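Polyketide biosynthesis cytochrome P450 PksS (Bacillus subtilis, PDB 4YZR) is a heme-dependent cytochrome P450 monooxygenase that acts on dihydrobacillaene in the biosynthesis of the antibiotic polyketide bacillaene. Local coordinates at residues A174-S179 and L238-L243. Sequence-based numbering, arbitrary orientation.
Sequences AMVDTS and LVVAGL. With HEM (protoporphyrin IX containing Fe), chain C; HIS (histidine), chain B.
Val240 meets Met175 and Val176, where helix 165-175 gives way to a loop, mainly through one methyl: its CG2 packs against Val176 CG1 at 3.7 Å and against Met175 CE at 3.9 Å. The two valines run past each other in opposite directions and touch flank to flank, branch against branch. Val176 holds CG1 beside its backbone N (chi1 -56°), and this branch is the one that reaches the 238-243 helix, where Val240 CG1 also lies 4.2 Å from it. Met175 arrives differently. Its CG sits between the backbone N and the carbonyl carbon (chi1 79°), but beyond CG the chain is fully extended and carries CE across to the helix. There CE lies near both neighbouring valines, with Val239 CG1 4.2 Å away; the methionine crosses Val239 at about a right angle and Val240 at a slant. The joint is small and entirely apolar, 131 Å² in all. Phe236, Leu190 and Phe193 also touch the Met175 side chain, while Thr172 packs on Val239.

The other side of segment 238-243 faces the heme. Ala241 CB lies 3.1 Å from C4C of the porphyrin and 3.4 Å from NE2 of the bound histidine, which ligates the iron at 2.1 Å. Near here the helix widens into a pi-type turn at 241-243, and Ala241 O accepts a hydrogen bond from Thr246 OG1. This widened turn, followed by Thr245 and Thr246, is the Ala-Gly-x-x-Thr motif of the P450 I-helix over the distal heme face, packed here against the end of what is, by chain order, probably the F helix and the start of the F-G loop.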
ATOM      1  N   ALA A 174      14.817   2.313   6.585  1.00 15.59           N
ATOM      2  CA  ALA A 174      15.856   2.858   5.732  1.00 16.32           C
ATOM      3  C   ALA A 174      15.788   2.343   4.355  1.00 17.07           C
ATOM      4  O   ALA A 174      16.118   3.045   3.351  1.00 19.66           O
ATOM      5  CB  ALA A 174      17.223   2.552   6.359  1.00 18.77           C
ATOM      6  N   MET A 175      15.364   1.089   4.157  1.00 14.81           N
ATOM      7  CA  MET A 175      15.526   0.496   2.859  1.00 16.46           C
ATOM      8  C   MET A 175      14.523   0.980   1.782  1.00 16.46           C
ATOM      9  O   MET A 175      14.755   0.684   0.624  1.00 21.56           O
ATOM     10  CB  MET A 175      15.544  -1.051   2.986  1.00 19.06           C
ATOM     11  CG  MET A 175      14.162  -1.633   3.143  1.00 16.51           C
ATOM     12  SD  MET A 175      14.337  -3.368   3.593  1.00 16.68           S
ATOM     13  CE  MET A 175      12.632  -3.843   3.378  1.00 15.87           C
ATOM     14  N   VAL A 176      13.486   1.661   2.220  1.00 16.44           N
ATOM     15  CA  VAL A 176      12.357   2.310   1.403  1.00 19.67           C
ATOM     16  C   VAL A 176      12.434   3.826   1.357  1.00 25.38           C
ATOM     17  O   VAL A 176      11.478   4.531   0.863  1.00 26.11           O
ATOM     18  CB  VAL A 176      10.925   1.977   1.925  1.00 19.52           C
ATOM     19  CG1 VAL A 176      10.785   0.466   1.951  1.00 18.91           C
ATOM     20  CG2 VAL A 176      10.550   2.488   3.276  1.00 19.91           C
ATOM     21  N   ASP A 177      13.502   4.381   1.885  1.00 25.26           N
ATOM     22  CA  ASP A 177      13.643   5.848   1.867  1.00 30.39           C
ATOM     23  C   ASP A 177      13.591   6.395   0.437  1.00 30.87           C
ATOM     24  O   ASP A 177      14.284   5.874  -0.439  1.00 27.38           O
ATOM     25  CB  ASP A 177      14.989   6.206   2.507  1.00 29.38           C
ATOM     26  CG  ASP A 177      15.138   7.704   2.716  1.00 40.78           C
ATOM     27  OD1 ASP A 177      15.489   8.371   1.720  1.00 42.04           O
ATOM     28  OD2 ASP A 177      14.898   8.168   3.854  1.00 42.20           O
ATOM     29  N   THR A 178      12.754   7.429   0.199  1.00 34.42           N
ATOM     30  CA  THR A 178      12.646   8.042  -1.177  1.00 41.27           C
ATOM     31  C   THR A 178      13.588   9.230  -1.448  1.00 46.52           C
ATOM     32  O   THR A 178      13.699   9.652  -2.616  1.00 49.83           O
ATOM     33  CB  THR A 178      11.170   8.396  -1.603  1.00 40.31           C
ATOM     34  OG1 THR A 178      10.459   9.071  -0.544  1.00 40.52           O
ATOM     35  CG2 THR A 178      10.402   7.096  -1.941  1.00 40.95           C
ATOM     36  N   SER A 179      14.211   9.660  -0.388  1.00 51.02           N
ATOM     37  CA  SER A 179      15.159  10.692  -0.497  1.00 52.46           C
ATOM     38  C   SER A 179      16.221  10.247  -1.445  1.00 44.05           C
ATOM     39  O   SER A 179      17.090   9.471  -1.148  1.00 49.47           O
ATOM     40  CB  SER A 179      15.797  11.033   0.833  1.00 51.39           C
ATOM     41  OG  SER A 179      15.028  11.963   1.505  1.00 57.29           O
ATOM     42  N   LEU A 238       6.879  -8.313   0.053  1.00 10.47           N
ATOM     43  CA  LEU A 238       5.861  -8.506   1.067  1.00 10.90           C
ATOM     44  C   LEU A 238       6.043  -7.615   2.311  1.00 11.29           C
ATOM     45  O   LEU A 238       5.134  -7.030   2.884  1.00 11.94           O
ATOM     46  CB  LEU A 238       5.814  -9.946   1.519  1.00 11.89           C
ATOM     47  CG  LEU A 238       5.331 -10.942   0.458  1.00 12.05           C
ATOM     48  CD1 LEU A 238       5.564 -12.373   0.881  1.00 12.96           C
ATOM     49  CD2 LEU A 238       3.872 -10.773   0.080  1.00 13.29           C
ATOM     50  N   VAL A 239       7.327  -7.538   2.754  1.00 10.95           N
ATOM     51  CA  VAL A 239       7.623  -6.693   3.870  1.00 11.65           C
ATOM     52  C   VAL A 239       7.366  -5.224   3.511  1.00 10.99           C
ATOM     53  O   VAL A 239       6.699  -4.565   4.354  1.00 12.55           O
ATOM     54  CB  VAL A 239       9.078  -6.889   4.336  1.00 11.96           C
ATOM     55  CG1 VAL A 239       9.506  -5.798   5.310  1.00 13.69           C
ATOM     56  CG2 VAL A 239       9.244  -8.245   4.937  1.00 13.06           C
ATOM     57  N   VAL A 240       7.796  -4.735   2.387  1.00 11.09           N
ATOM     58  CA  VAL A 240       7.560  -3.324   2.028  1.00 12.98           C
ATOM     59  C   VAL A 240       6.021  -3.008   2.046  1.00 13.91           C
ATOM     60  O   VAL A 240       5.536  -2.076   2.727  1.00 13.51           O
ATOM     61  CB  VAL A 240       8.205  -3.014   0.755  1.00 15.16           C
ATOM     62  CG1 VAL A 240       7.723  -1.697   0.154  1.00 19.08           C
ATOM     63  CG2 VAL A 240       9.723  -2.964   0.915  1.00 16.06           C
ATOM     64  N   ALA A 241       5.255  -3.941   1.519  1.00 14.92           N
ATOM     65  CA  ALA A 241       3.712  -3.809   1.446  1.00 13.49           C
ATOM     66  C   ALA A 241       3.048  -3.812   2.719  1.00 16.53           C
ATOM     67  O   ALA A 241       2.168  -2.945   3.037  1.00 15.71           O
ATOM     68  CB  ALA A 241       3.176  -4.819   0.506  1.00 14.98           C
ATOM     69  N   GLY A 242       3.468  -4.684   3.595  1.00 14.35           N
ATOM     70  CA  GLY A 242       2.905  -4.819   4.886  1.00 16.80           C
ATOM     71  C   GLY A 242       3.139  -3.732   5.871  1.00 16.69           C
ATOM     72  O   GLY A 242       2.530  -3.671   6.964  1.00 16.45           O
ATOM     73  N   LEU A 243       4.080  -2.872   5.557  1.00 13.76           N
ATOM     74  CA  LEU A 243       4.488  -1.783   6.363  1.00 14.26           C
ATOM     75  C   LEU A 243       3.892  -0.388   6.101  1.00 13.04           C
ATOM     76  O   LEU A 243       3.044   0.072   6.886  1.00 11.01           O
ATOM     77  CB  LEU A 243       5.988  -1.722   6.527  1.00 12.70           C
ATOM     78  CG  LEU A 243       6.553  -2.964   7.224  1.00 13.84           C
ATOM     79  CD1 LEU A 243       8.045  -2.876   7.393  1.00 15.85           C
ATOM     80  CD2 LEU A 243       5.866  -3.252   8.604  1.00 15.56           C
TER
HETATM   81  CHA HEM C 502       0.146  -5.109  -5.218  0.93  8.82           C
HETATM   82  CHB HEM C 502      -2.226  -1.685  -2.769  0.93  7.20           C
HETATM   83  CHC HEM C 502      -1.229  -3.994   1.393  0.93  7.08           C
HETATM   84  CHD HEM C 502       1.246  -7.284  -1.070  0.93  9.16           C
HETATM   85  C1A HEM C 502      -0.563  -3.969  -4.923  0.93  7.99           C
HETATM   86  C2A HEM C 502      -1.132  -2.989  -5.859  0.93  7.57           C
HETATM   87  C3A HEM C 502      -1.715  -2.039  -5.172  0.93  7.39           C
HETATM   88  C4A HEM C 502      -1.641  -2.415  -3.758  0.93  7.26           C
HETATM   89  CMA HEM C 502      -2.313  -0.791  -5.685  0.93  8.20           C
HETATM   90  CAA HEM C 502      -0.907  -3.018  -7.376  0.93  9.04           C
HETATM   91  CBA HEM C 502       0.279  -2.273  -7.786  0.93 10.10           C
HETATM   92  CGA HEM C 502       0.598  -2.174  -9.340  0.93 10.28           C
HETATM   93  O1A HEM C 502       1.556  -1.364  -9.593  0.93 11.37           O
HETATM   94  O2A HEM C 502      -0.122  -2.807 -10.018  0.93 11.17           O
HETATM   95  C1B HEM C 502      -2.151  -2.010  -1.416  0.93  6.53           C
HETATM   96  C2B HEM C 502      -2.786  -1.313  -0.346  0.93  6.25           C
HETATM   97  C3B HEM C 502      -2.530  -1.922   0.838  0.93  6.89           C
HETATM   98  C4B HEM C 502      -1.692  -3.069   0.486  0.93  6.77           C
HETATM   99  CMB HEM C 502      -3.590  -0.119  -0.581  0.93  7.64           C
HETATM  100  CAB HEM C 502      -2.918  -1.616   2.203  0.93  7.88           C
HETATM  101  CBB HEM C 502      -3.935  -0.873   2.464  0.93 13.04           C
HETATM  102  C1C HEM C 502      -0.500  -5.125   1.139  0.93  7.48           C
HETATM  103  C2C HEM C 502      -0.000  -6.078   2.051  0.93  7.93           C
HETATM  104  C3C HEM C 502       0.722  -7.042   1.346  0.93  8.92           C
HETATM  105  C4C HEM C 502       0.684  -6.622  -0.018  0.93  7.84           C
HETATM  106  CMC HEM C 502      -0.395  -6.054   3.504  0.93  8.96           C
HETATM  107  CAC HEM C 502       1.408  -8.221   1.847  0.93 10.30           C
HETATM  108  CBC HEM C 502       1.888  -8.320   3.033  0.93 16.19           C
HETATM  109  C1D HEM C 502       1.198  -7.000  -2.414  0.93  8.11           C
HETATM  110  C2D HEM C 502       1.889  -7.743  -3.439  0.93  9.68           C
HETATM  111  C3D HEM C 502       1.550  -7.131  -4.612  0.93  8.96           C
HETATM  112  C4D HEM C 502       0.640  -6.010  -4.305  0.93  8.13           C
HETATM  113  CMD HEM C 502       2.721  -8.993  -3.255  0.93  9.90           C
HETATM  114  CAD HEM C 502       1.960  -7.525  -6.008  0.93  9.65           C
HETATM  115  CBD HEM C 502       1.002  -8.485  -6.642  0.93  9.97           C
HETATM  116  CGD HEM C 502       1.416  -9.028  -8.045  0.93 10.07           C
HETATM  117  O1D HEM C 502       2.285  -8.380  -8.638  0.93 11.16           O
HETATM  118  O2D HEM C 502       0.786 -10.025  -8.445  0.93 12.42           O
HETATM  119  NA  HEM C 502      -0.988  -3.611  -3.683  0.93  7.60           N
HETATM  120  NB  HEM C 502      -1.533  -3.108  -0.864  0.93  7.37           N
HETATM  121  NC  HEM C 502      -0.092  -5.487  -0.115  0.93  8.26           N
HETATM  122  ND  HEM C 502       0.473  -5.951  -2.927  0.93  8.19           N
HETATM  123 FE   HEM C 502      -0.582  -4.588  -1.913  0.93  7.61          FE
HETATM  124  CG  HIS B 501       2.609  -1.796  -1.586  1.00 15.96           C
HETATM  125  ND1 HIS B 501       3.196  -2.725  -2.463  1.00 21.59           N
HETATM  126  CD2 HIS B 501       1.394  -2.297  -1.270  1.00 16.47           C
HETATM  127  CE1 HIS B 501       2.322  -3.692  -2.677  1.00 18.86           C
HETATM  128  NE2 HIS B 501       1.234  -3.443  -1.935  1.00 15.27           N